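Local structure of putative fimbrium anchoring subunit Fim4B (Bacteroides ovatus, 5CAG) at residues A[114-125]-A[137-145]; A[162-171]-A[182-191]. The protein probably anchors fimbriae to the outer membrane as a lipoprotein of the FimB/Mfa2 family. All coordinates share one frame; numbering follows the deposited sequence.

Interaction 1. Residues A[114-125]-A[137-145]. With SO4 (sulfate ion), chain D.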
loop_
_atom_site.group_PDB
_atom_site.type_symbol
_atom_site.label_atom_id
_atom_site.label_comp_id
_atom_site.label_asym_id
_atom_site.label_seq_id
_atom_site.Cartn_x
_atom_site.Cartn_y
_atom_site.Cartn_z
ATOM N N PRO A 114 -1.116 0.964 5.564
ATOM C CA PRO A 114 -1.700 -0.052 4.692
ATOM C C PRO A 114 -1.279 -1.454 5.075
ATOM O O PRO A 114 -0.116 -1.667 5.385
ATOM C CB PRO A 114 -1.159 0.332 3.321
ATOM C CG PRO A 114 0.104 1.013 3.588
ATOM C CD PRO A 114 -0.118 1.774 4.840
ATOM N N ASP A 115 -2.231 -2.416 5.066
ATOM C CA ASP A 115 -1.895 -3.812 5.351
ATOM C C ASP A 115 -1.348 -4.452 4.053
ATOM O O ASP A 115 -1.078 -3.713 3.101
ATOM C CB ASP A 115 -3.039 -4.599 6.002
ATOM C CG ASP A 115 -4.376 -4.585 5.321
ATOM O OD1 ASP A 115 -4.800 -3.497 4.862
ATOM O OD2 ASP A 115 -5.053 -5.635 5.340
ATOM N N SER A 116 -1.076 -5.770 4.024
ATOM C CA SER A 116 -0.408 -6.328 2.852
ATOM C C SER A 116 -1.272 -6.343 1.585
ATOM O O SER A 116 -2.416 -6.786 1.605
ATOM C CB SER A 116 0.149 -7.707 3.153
ATOM O OG SER A 116 1.110 -7.564 4.189
ATOM N N LEU A 117 -0.708 -5.777 0.495
ATOM C CA LEU A 117 -1.318 -5.730 -0.843
ATOM C C LEU A 117 -0.340 -6.325 -1.846
ATOM O O LEU A 117 0.872 -6.041 -1.784
ATOM C CB LEU A 117 -1.742 -4.312 -1.254
ATOM C CG LEU A 117 -2.507 -4.163 -2.551
ATOM C CD1 LEU A 117 -3.948 -4.697 -2.454
ATOM C CD2 LEU A 117 -2.520 -2.757 -2.950
ATOM N N TYR A 118 -0.874 -7.223 -2.703
ATOM C CA TYR A 118 -0.136 -7.929 -3.741
ATOM C C TYR A 118 -0.738 -7.560 -5.067
ATOM O O TYR A 118 -1.948 -7.664 -5.239
ATOM C CB TYR A 118 -0.143 -9.438 -3.509
ATOM C CG TYR A 118 0.301 -9.811 -2.118
ATOM C CD1 TYR A 118 1.650 -9.828 -1.772
ATOM C CD2 TYR A 118 -0.630 -10.115 -1.130
ATOM C CE1 TYR A 118 2.059 -10.158 -0.478
ATOM C CE2 TYR A 118 -0.233 -10.421 0.170
ATOM C CZ TYR A 118 1.109 -10.446 0.494
ATOM O OH TYR A 118 1.452 -10.776 1.786
ATOM N N VAL A 119 0.068 -7.002 -5.958
ATOM C CA VAL A 119 -0.450 -6.513 -7.224
ATOM C C VAL A 119 0.350 -7.062 -8.397
ATOM O O VAL A 119 1.564 -7.272 -8.305
ATOM C CB VAL A 119 -0.472 -4.946 -7.229
ATOM C CG1 VAL A 119 -0.708 -4.358 -8.626
ATOM C CG2 VAL A 119 -1.512 -4.409 -6.265
ATOM N N LEU A 120 -0.373 -7.275 -9.504
ATOM C CA LEU A 120 0.120 -7.542 -10.840
ATOM C C LEU A 120 -0.635 -6.619 -11.783
ATOM O O LEU A 120 -1.873 -6.587 -11.742
ATOM C CB LEU A 120 0.004 -9.003 -11.281
ATOM C CG LEU A 120 0.252 -9.221 -12.781
ATOM C CD1 LEU A 120 1.703 -9.004 -13.139
ATOM C CD2 LEU A 120 -0.215 -10.559 -13.227
ATOM N N ASN A 121 0.091 -5.833 -12.588
ATOM C CA ASN A 121 -0.569 -4.976 -13.569
ATOM C C ASN A 121 0.192 -5.037 -14.890
ATOM O O ASN A 121 1.411 -4.794 -14.930
ATOM C CB ASN A 121 -0.776 -3.546 -13.084
ATOM C CG ASN A 121 0.468 -2.735 -12.928
ATOM O OD1 ASN A 121 1.230 -2.887 -11.960
ATOM N ND2 ASN A 121 0.663 -1.828 -13.865
ATOM N N ILE A 122 -0.523 -5.476 -15.948
ATOM C CA ILE A 122 -0.010 -5.614 -17.314
ATOM C C ILE A 122 -0.668 -4.512 -18.124
ATOM O O ILE A 122 -1.903 -4.457 -18.143
ATOM C CB ILE A 122 -0.313 -7.026 -17.881
ATOM C CG1 ILE A 122 0.247 -8.136 -16.983
ATOM C CG2 ILE A 122 0.190 -7.154 -19.310
ATOM C CD1 ILE A 122 -0.481 -9.463 -17.094
ATOM N N ASP A 123 0.125 -3.594 -18.722
ATOM C CA ASP A 123 -0.443 -2.498 -19.506
ATOM C C ASP A 123 -1.111 -3.028 -20.777
ATOM O O ASP A 123 -2.155 -2.502 -21.167
ATOM C CB ASP A 123 0.598 -1.432 -19.858
ATOM C CG ASP A 123 1.087 -0.547 -18.725
ATOM O OD1 ASP A 123 0.382 -0.459 -17.672
ATOM O OD2 ASP A 123 2.137 0.114 -18.906
ATOM N N GLU A 124 -0.529 -4.067 -21.420
ATOM C CA GLU A 124 -1.135 -4.652 -22.618
ATOM C C GLU A 124 -0.878 -6.152 -22.732
ATOM O O GLU A 124 0.284 -6.585 -22.760
ATOM C CB GLU A 124 -0.703 -3.954 -23.915
ATOM C CG GLU A 124 -1.709 -4.231 -25.018
ATOM C CD GLU A 124 -1.338 -3.777 -26.410
ATOM O OE1 GLU A 124 -1.218 -2.550 -26.634
ATOM O OE2 GLU A 124 -1.241 -4.653 -27.298
ATOM N N LEU A 125 -2.000 -6.919 -22.828
ATOM C CA LEU A 125 -2.091 -8.365 -23.020
ATOM C C LEU A 125 -3.083 -8.638 -24.145
ATOM O O LEU A 125 -4.214 -8.163 -24.072
ATOM C CB LEU A 125 -2.521 -9.074 -21.723
ATOM C CG LEU A 125 -2.579 -10.605 -21.763
ATOM C CD1 LEU A 125 -1.199 -11.199 -21.828
ATOM C CD2 LEU A 125 -3.287 -11.157 -20.560
ATOM N N ASP A 137 0.851 -17.840 -16.350
ATOM C CA ASP A 137 1.518 -18.213 -15.107
ATOM C C ASP A 137 1.983 -16.939 -14.436
ATOM O O ASP A 137 2.943 -16.322 -14.876
ATOM C CB ASP A 137 2.648 -19.204 -15.352
ATOM C CG ASP A 137 2.148 -20.612 -15.530
ATOM O OD1 ASP A 137 1.614 -20.917 -16.616
ATOM O OD2 ASP A 137 2.286 -21.410 -14.583
ATOM N N TRP A 138 1.230 -16.489 -13.442
ATOM C CA TRP A 138 1.482 -15.223 -12.783
ATOM C C TRP A 138 1.956 -15.408 -11.373
ATOM O O TRP A 138 1.777 -16.464 -10.782
ATOM C CB TRP A 138 0.203 -14.357 -12.800
ATOM C CG TRP A 138 -0.261 -13.920 -14.165
ATOM C CD1 TRP A 138 0.501 -13.804 -15.289
ATOM C CD2 TRP A 138 -1.556 -13.413 -14.510
ATOM N NE1 TRP A 138 -0.248 -13.299 -16.319
ATOM C CE2 TRP A 138 -1.513 -13.039 -15.870
ATOM C CE3 TRP A 138 -2.757 -13.239 -13.803
ATOM C CZ2 TRP A 138 -2.627 -12.520 -16.547
ATOM C CZ3 TRP A 138 -3.872 -12.753 -14.485
ATOM C CH2 TRP A 138 -3.793 -12.381 -15.834
ATOM N N LYS A 139 2.609 -14.367 -10.867
ATOM C CA LYS A 139 3.167 -14.180 -9.524
ATOM C C LYS A 139 2.807 -12.762 -9.142
ATOM O O LYS A 139 2.814 -11.888 -10.018
ATOM C CB LYS A 139 4.686 -14.402 -9.537
ATOM C CG LYS A 139 5.327 -14.315 -8.170
ATOM C CD LYS A 139 6.720 -14.918 -8.088
ATOM C CE LYS A 139 6.738 -16.336 -7.558
ATOM N NZ LYS A 139 8.107 -16.939 -7.640
ATOM N N LEU A 140 2.400 -12.518 -7.898
ATOM C CA LEU A 140 2.017 -11.149 -7.590
ATOM C C LEU A 140 3.136 -10.452 -6.872
ATOM O O LEU A 140 4.071 -11.112 -6.419
ATOM C CB LEU A 140 0.729 -11.141 -6.794
ATOM C CG LEU A 140 -0.516 -10.807 -7.583
ATOM C CD1 LEU A 140 -0.737 -11.783 -8.718
ATOM C CD2 LEU A 140 -1.710 -10.813 -6.685
ATOM N N GLU A 141 3.099 -9.125 -6.816
ATOM C CA GLU A 141 4.187 -8.391 -6.178
ATOM C C GLU A 141 3.716 -7.688 -4.896
ATOM O O GLU A 141 2.665 -7.046 -4.912
ATOM C CB GLU A 141 4.787 -7.383 -7.175
ATOM C CG GLU A 141 5.595 -6.265 -6.543
ATOM C CD GLU A 141 6.062 -5.168 -7.471
ATOM O OE1 GLU A 141 5.460 -4.965 -8.553
ATOM O OE2 GLU A 141 6.998 -4.450 -7.060
ATOM N N SER A 142 4.511 -7.783 -3.792
ATOM C CA SER A 142 4.155 -7.076 -2.574
ATOM C C SER A 142 4.465 -5.616 -2.778
ATOM O O SER A 142 5.626 -5.263 -2.953
ATOM C CB SER A 142 4.865 -7.635 -1.355
ATOM O OG SER A 142 4.291 -6.984 -0.229
ATOM N N VAL A 143 3.423 -4.775 -2.846
ATOM C CA VAL A 143 3.594 -3.341 -3.092
ATOM C C VAL A 143 3.561 -2.517 -1.787
ATOM O O VAL A 143 3.496 -1.297 -1.841
ATOM C CB VAL A 143 2.550 -2.844 -4.099
ATOM C CG1 VAL A 143 2.789 -3.467 -5.465
ATOM C CG2 VAL A 143 1.139 -3.136 -3.612
ATOM N N VAL A 144 3.634 -3.177 -0.625
ATOM C CA VAL A 144 3.655 -2.485 0.663
ATOM C C VAL A 144 4.997 -2.732 1.341
ATOM O O VAL A 144 5.329 -3.889 1.605
ATOM C CB VAL A 144 2.495 -2.910 1.580
ATOM C CG1 VAL A 144 2.626 -2.242 2.940
ATOM C CG2 VAL A 144 1.147 -2.607 0.954
ATOM N N LYS A 145 5.760 -1.650 1.614
ATOM C CA LYS A 145 7.065 -1.689 2.298
ATOM C C LYS A 145 6.847 -1.563 3.820
ATOM O O LYS A 145 6.047 -0.730 4.241
ATOM C CB LYS A 145 8.018 -0.562 1.792
ATOM C CG LYS A 145 8.624 -0.715 0.370
ATOM C CD LYS A 145 9.867 0.214 0.125
ATOM C CE LYS A 145 10.676 -0.003 -1.178
ATOM N NZ LYS A 145 10.435 1.025 -2.270
HETATM S S SO4 D . 4.499 -11.408 4.661
HETATM O O1 SO4 D . 3.394 -11.077 5.571
HETATM O O2 SO4 D . 4.616 -12.855 4.516
HETATM O O3 SO4 D . 4.251 -10.791 3.352
HETATM O O4 SO4 D . 5.755 -10.905 5.209
#

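Interaction 2. Residues A[162-171]-A[182-191]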
loop_
_atom_site.group_PDB
_atom_site.type_symbol
_atom_site.label_atom_id
_atom_site.label_comp_id
_atom_site.label_asym_id
_atom_site.label_seq_id
_atom_site.Cartn_x
_atom_site.Cartn_y
_atom_site.Cartn_z
ATOM N N VAL A 162 2.300 8.209 23.121
ATOM C CA VAL A 162 2.980 8.791 21.947
ATOM C C VAL A 162 2.265 8.366 20.659
ATOM O O VAL A 162 1.973 7.168 20.477
ATOM C CB VAL A 162 4.472 8.435 21.858
ATOM C CG1 VAL A 162 5.189 9.381 20.919
ATOM C CG2 VAL A 162 5.127 8.457 23.220
ATOM N N VAL A 163 2.002 9.343 19.772
ATOM C CA VAL A 163 1.336 9.124 18.497
ATOM C C VAL A 163 2.309 9.525 17.378
ATOM O O VAL A 163 2.700 10.700 17.261
ATOM C CB VAL A 163 -0.048 9.850 18.424
ATOM C CG1 VAL A 163 -0.548 10.060 16.990
ATOM C CG2 VAL A 163 -1.093 9.088 19.221
ATOM N N GLY A 164 2.694 8.540 16.573
ATOM C CA GLY A 164 3.570 8.771 15.435
ATOM C C GLY A 164 2.825 9.007 14.135
ATOM O O GLY A 164 1.727 8.483 13.922
ATOM N N SER A 165 3.431 9.790 13.253
ATOM C CA SER A 165 2.925 10.087 11.918
ATOM C C SER A 165 4.109 10.255 10.996
ATOM O O SER A 165 5.180 10.697 11.438
ATOM C CB SER A 165 2.033 11.324 11.900
ATOM O OG SER A 165 2.522 12.419 12.663
ATOM N N ILE A 166 3.949 9.850 9.732
ATOM C CA ILE A 166 5.017 9.981 8.753
ATOM C C ILE A 166 4.422 10.562 7.463
ATOM O O ILE A 166 3.472 10.022 6.872
ATOM C CB ILE A 166 5.820 8.675 8.556
ATOM C CG1 ILE A 166 6.997 8.862 7.600
ATOM C CG2 ILE A 166 4.938 7.509 8.150
ATOM C CD1 ILE A 166 8.263 8.418 8.124
ATOM N N ASP A 167 4.962 11.722 7.098
ATOM C CA ASP A 167 4.585 12.486 5.925
ATOM C C ASP A 167 5.568 12.254 4.822
ATOM O O ASP A 167 6.752 12.072 5.098
ATOM C CB ASP A 167 4.561 13.970 6.272
ATOM C CG ASP A 167 3.201 14.478 6.657
ATOM O OD1 ASP A 167 2.251 14.306 5.849
ATOM O OD2 ASP A 167 3.091 15.107 7.737
ATOM N N GLY A 168 5.094 12.301 3.581
ATOM C CA GLY A 168 5.957 12.166 2.413
ATOM C C GLY A 168 6.040 10.795 1.777
ATOM O O GLY A 168 6.690 10.653 0.741
ATOM N N LEU A 169 5.424 9.769 2.386
ATOM C CA LEU A 169 5.468 8.425 1.807
ATOM C C LEU A 169 4.195 8.169 1.018
ATOM O O LEU A 169 3.269 8.965 1.093
ATOM C CB LEU A 169 5.699 7.340 2.868
ATOM C CG LEU A 169 7.015 7.382 3.635
ATOM C CD1 LEU A 169 7.067 6.271 4.646
ATOM C CD2 LEU A 169 8.165 7.248 2.747
ATOM N N SER A 170 4.164 7.097 0.222
ATOM C CA SER A 170 3.005 6.775 -0.608
ATOM C C SER A 170 1.951 6.069 0.254
ATOM O O SER A 170 2.166 4.951 0.734
ATOM C CB SER A 170 3.421 5.935 -1.816
ATOM O OG SER A 170 4.601 6.448 -2.420
ATOM N N ASP A 171 0.838 6.768 0.505
ATOM C CA ASP A 171 -0.255 6.253 1.329
ATOM C C ASP A 171 -1.369 5.719 0.429
ATOM O O ASP A 171 -2.376 5.196 0.919
ATOM C CB ASP A 171 -0.762 7.348 2.294
ATOM C CG ASP A 171 -1.128 8.648 1.617
ATOM O OD1 ASP A 171 -2.256 8.739 1.095
ATOM O OD2 ASP A 171 -0.276 9.581 1.615
ATOM N N CYS A 182 1.278 10.138 -2.830
ATOM C CA CYS A 182 1.196 10.748 -1.517
ATOM C C CYS A 182 0.074 11.772 -1.495
ATOM O O CYS A 182 0.085 12.741 -2.265
ATOM C CB CYS A 182 2.530 11.365 -1.127
ATOM S SG CYS A 182 2.524 12.136 0.505
ATOM N N SER A 183 -0.902 11.546 -0.610
ATOM C CA SER A 183 -2.066 12.404 -0.512
ATOM C C SER A 183 -1.829 13.601 0.386
ATOM O O SER A 183 -2.754 14.382 0.602
ATOM C CB SER A 183 -3.256 11.611 0.000
ATOM O OG SER A 183 -3.114 11.296 1.373
ATOM N N SER A 184 -0.609 13.741 0.929
ATOM C CA SER A 184 -0.222 14.817 1.845
ATOM C C SER A 184 -0.941 14.665 3.238
ATOM O O SER A 184 -0.825 15.528 4.113
ATOM C CB SER A 184 -0.436 16.183 1.201
ATOM O OG SER A 184 0.126 16.186 -0.106
ATOM N N GLN A 185 -1.606 13.516 3.443
ATOM C CA GLN A 185 -2.222 13.077 4.686
ATOM C C GLN A 185 -1.247 12.128 5.390
ATOM O O GLN A 185 -0.841 11.128 4.789
ATOM C CB GLN A 185 -3.539 12.359 4.419
ATOM C CG GLN A 185 -4.643 13.217 3.862
ATOM C CD GLN A 185 -5.878 12.388 3.721
ATOM O OE1 GLN A 185 -6.837 12.522 4.499
ATOM N NE2 GLN A 185 -5.851 11.464 2.760
ATOM N N PRO A 186 -0.834 12.403 6.636
ATOM C CA PRO A 186 0.162 11.538 7.288
ATOM C C PRO A 186 -0.327 10.137 7.634
ATOM O O PRO A 186 -1.501 9.940 7.965
ATOM C CB PRO A 186 0.482 12.293 8.576
ATOM C CG PRO A 186 0.043 13.694 8.321
ATOM C CD PRO A 186 -1.170 13.556 7.486
ATOM N N ILE A 187 0.594 9.159 7.584
ATOM C CA ILE A 187 0.263 7.797 7.985
ATOM C C ILE A 187 0.460 7.727 9.486
ATOM O O ILE A 187 1.526 8.079 9.977
ATOM C CB ILE A 187 1.104 6.735 7.243
ATOM C CG1 ILE A 187 0.827 6.762 5.733
ATOM C CG2 ILE A 187 0.833 5.339 7.832
ATOM C CD1 ILE A 187 1.830 6.006 4.931
ATOM N N TYR A 188 -0.558 7.315 10.212
ATOM C CA TYR A 188 -0.488 7.183 11.656
ATOM C C TYR A 188 0.071 5.857 12.035
ATOM O O TYR A 188 -0.254 4.845 11.410
ATOM C CB TYR A 188 -1.892 7.337 12.266
ATOM C CG TYR A 188 -2.120 6.674 13.612
ATOM C CD1 TYR A 188 -1.822 7.337 14.799
ATOM C CD2 TYR A 188 -2.758 5.448 13.702
ATOM C CE1 TYR A 188 -2.115 6.772 16.039
ATOM C CE2 TYR A 188 -3.059 4.878 14.936
ATOM C CZ TYR A 188 -2.709 5.527 16.102
ATOM O OH TYR A 188 -3.008 4.932 17.307
ATOM N N PHE A 189 0.810 5.840 13.142
ATOM C CA PHE A 189 1.318 4.607 13.729
ATOM C C PHE A 189 1.458 4.785 15.232
ATOM O O PHE A 189 1.689 5.892 15.712
ATOM C CB PHE A 189 2.630 4.142 13.077
ATOM C CG PHE A 189 3.722 5.171 13.045
ATOM C CD1 PHE A 189 4.624 5.286 14.094
ATOM C CD2 PHE A 189 3.867 6.019 11.952
ATOM C CE1 PHE A 189 5.649 6.230 14.051
ATOM C CE2 PHE A 189 4.875 6.980 11.920
ATOM C CZ PHE A 189 5.764 7.074 12.965
ATOM N N GLU A 190 1.256 3.709 15.973
ATOM C CA GLU A 190 1.443 3.728 17.419
ATOM C C GLU A 190 2.921 3.641 17.705
ATOM O O GLU A 190 3.684 3.068 16.899
ATOM C CB GLU A 190 0.706 2.577 18.107
ATOM C CG GLU A 190 -0.732 2.461 17.690
ATOM C CD GLU A 190 -1.539 1.388 18.384
ATOM O OE1 GLU A 190 -0.942 0.595 19.156
ATOM O OE2 GLU A 190 -2.774 1.350 18.149
ATOM N N VAL A 191 3.325 4.196 18.869
ATOM C CA VAL A 191 4.723 4.236 19.332
ATOM C C VAL A 191 4.793 3.601 20.719
ATOM O O VAL A 191 4.033 3.992 21.613
ATOM C CB VAL A 191 5.274 5.679 19.343
ATOM C CG1 VAL A 191 6.716 5.698 19.795
ATOM C CG2 VAL A 191 5.116 6.361 17.984
#

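Interaction 1. Residues A[114-125]-A[137-145]
Y118 lies next to S142 in a non-hydrogen-bonded antiparallel pair, and its side chain is worth following outward. CB sits against the isobutyl group of L140, 3.8 Å from L140 CD2. The first torsion (chi1 -52°) sets CG anti to the carbonyl carbon, and the ring runs out beside S142: Y118 CD1 meets S142 CA, coming in obliquely, and Y118 CE1 lies 3.9 Å from S142 CB. At the tip, Y118 OH gives a weak hydrogen bond to O3 of a sulfate ion, probably from the crystallisation liquor, which T30 and K146 also bind.

One residue on, V119 and E141 form a hydrogen-bonded pair. V119 N donates to E141 O at 2.8 Å, and E141 N returns the bond to V119 O. V143 N then reaches L117 O, so three backbone bonds join the arms of this beta hairpin, whose strands 118-127 and 134-154 belong to the DUF5119 region, placed in the transthyretin clan. Strand 67-75 pairs with the other edge of 118-127.

Beyond the pair the backbones diverge, and the contact passes to side chains. L120, with CG anti to its amide nitrogen (chi1 168°), lays CD2 over one face of the W138 indole in a CH-pi contact, 3.6 Å from the centroid of the five-membered ring. I122 CD1 approaches the six-membered ring obliquely at W138 CZ2, while L125 CD2 stands at the ring edge. Toward the opposite end, V143 CG2 packs 3.7 Å from L117 CD2, and V144 puts CG2 near D115 O and CG1 near the P114 ring. The carboxylate of E141 turns to other partners, the amide of E210 and a salt bridge with K206.

Interaction 2. Residues A[162-171]-A[182-191]
G164 and F189 face each other in a hydrogen-bonded antiparallel pair, and backbone bonds set the frame. G164 N to F189 O is 3.0 Å, with F189 N answering to G164 O; I166 and I187 exchange a second couple of bonds. Between them S165 and Y188 make a non-hydrogen-bonded pair.

Side-chain hydrogen bonds cluster at the loop end. The D171 carboxylate takes S183 with both oxygens on their syn sides: S183 OG donates to D171 OD1 at 2.7 Å and S183 N to D171 OD2 at 3.0 Å, a two-point grip that should limit rotation of the carboxylate. Q185 NE2 donates to S183 OG at 3.1 Å, nearly in its amide plane, while Q185 OE1 goes to N98.

Aromatic contacts follow. The F189 ring folds back over its partner strand (chi1 54°), laying one face on G164, whose CA is 3.8 Å from the ring centroid in a CH-pi contact. V163 CG1 meets the edge of the Y188 ring in its plane.

Among apolar contacts, V162 CB meets V191 CB, and D171 CB lies against I187 CG1. Strands 159-167 and 187-193 are antiparallel neighbours inside a beta sheet, joined not by a tight turn but by an excursion through 172-174 and 179-181, whose ends the S183-D171 bonds tie together. Strand 232-239 flanks 159-167, and 197-205 flanks 187-193, its F202 stacking on F189.

Reading from the N terminus, the chain first runs up 114-125, turns, and comes back through 137-145, so interaction 1 closes a hairpin; the 11 residues between its segments include the ends of both strands and the turn between 127 and 134. Strand 134-154 then carries on to strand 159-167, where interaction 2 opens; an excursion through strands 172-174 and 179-181 brings the chain back at 182-191. The two contacts are therefore in series, neither nested nor crossed. The centres of interactions 1 and 2 are about 23 Å apart. Strand 197-205 links them, pairing with both 134-154 and 187-193, while strands 172-174 and 179-181 join 81-84 and 93-96 in a separate four-stranded antiparallel sheet.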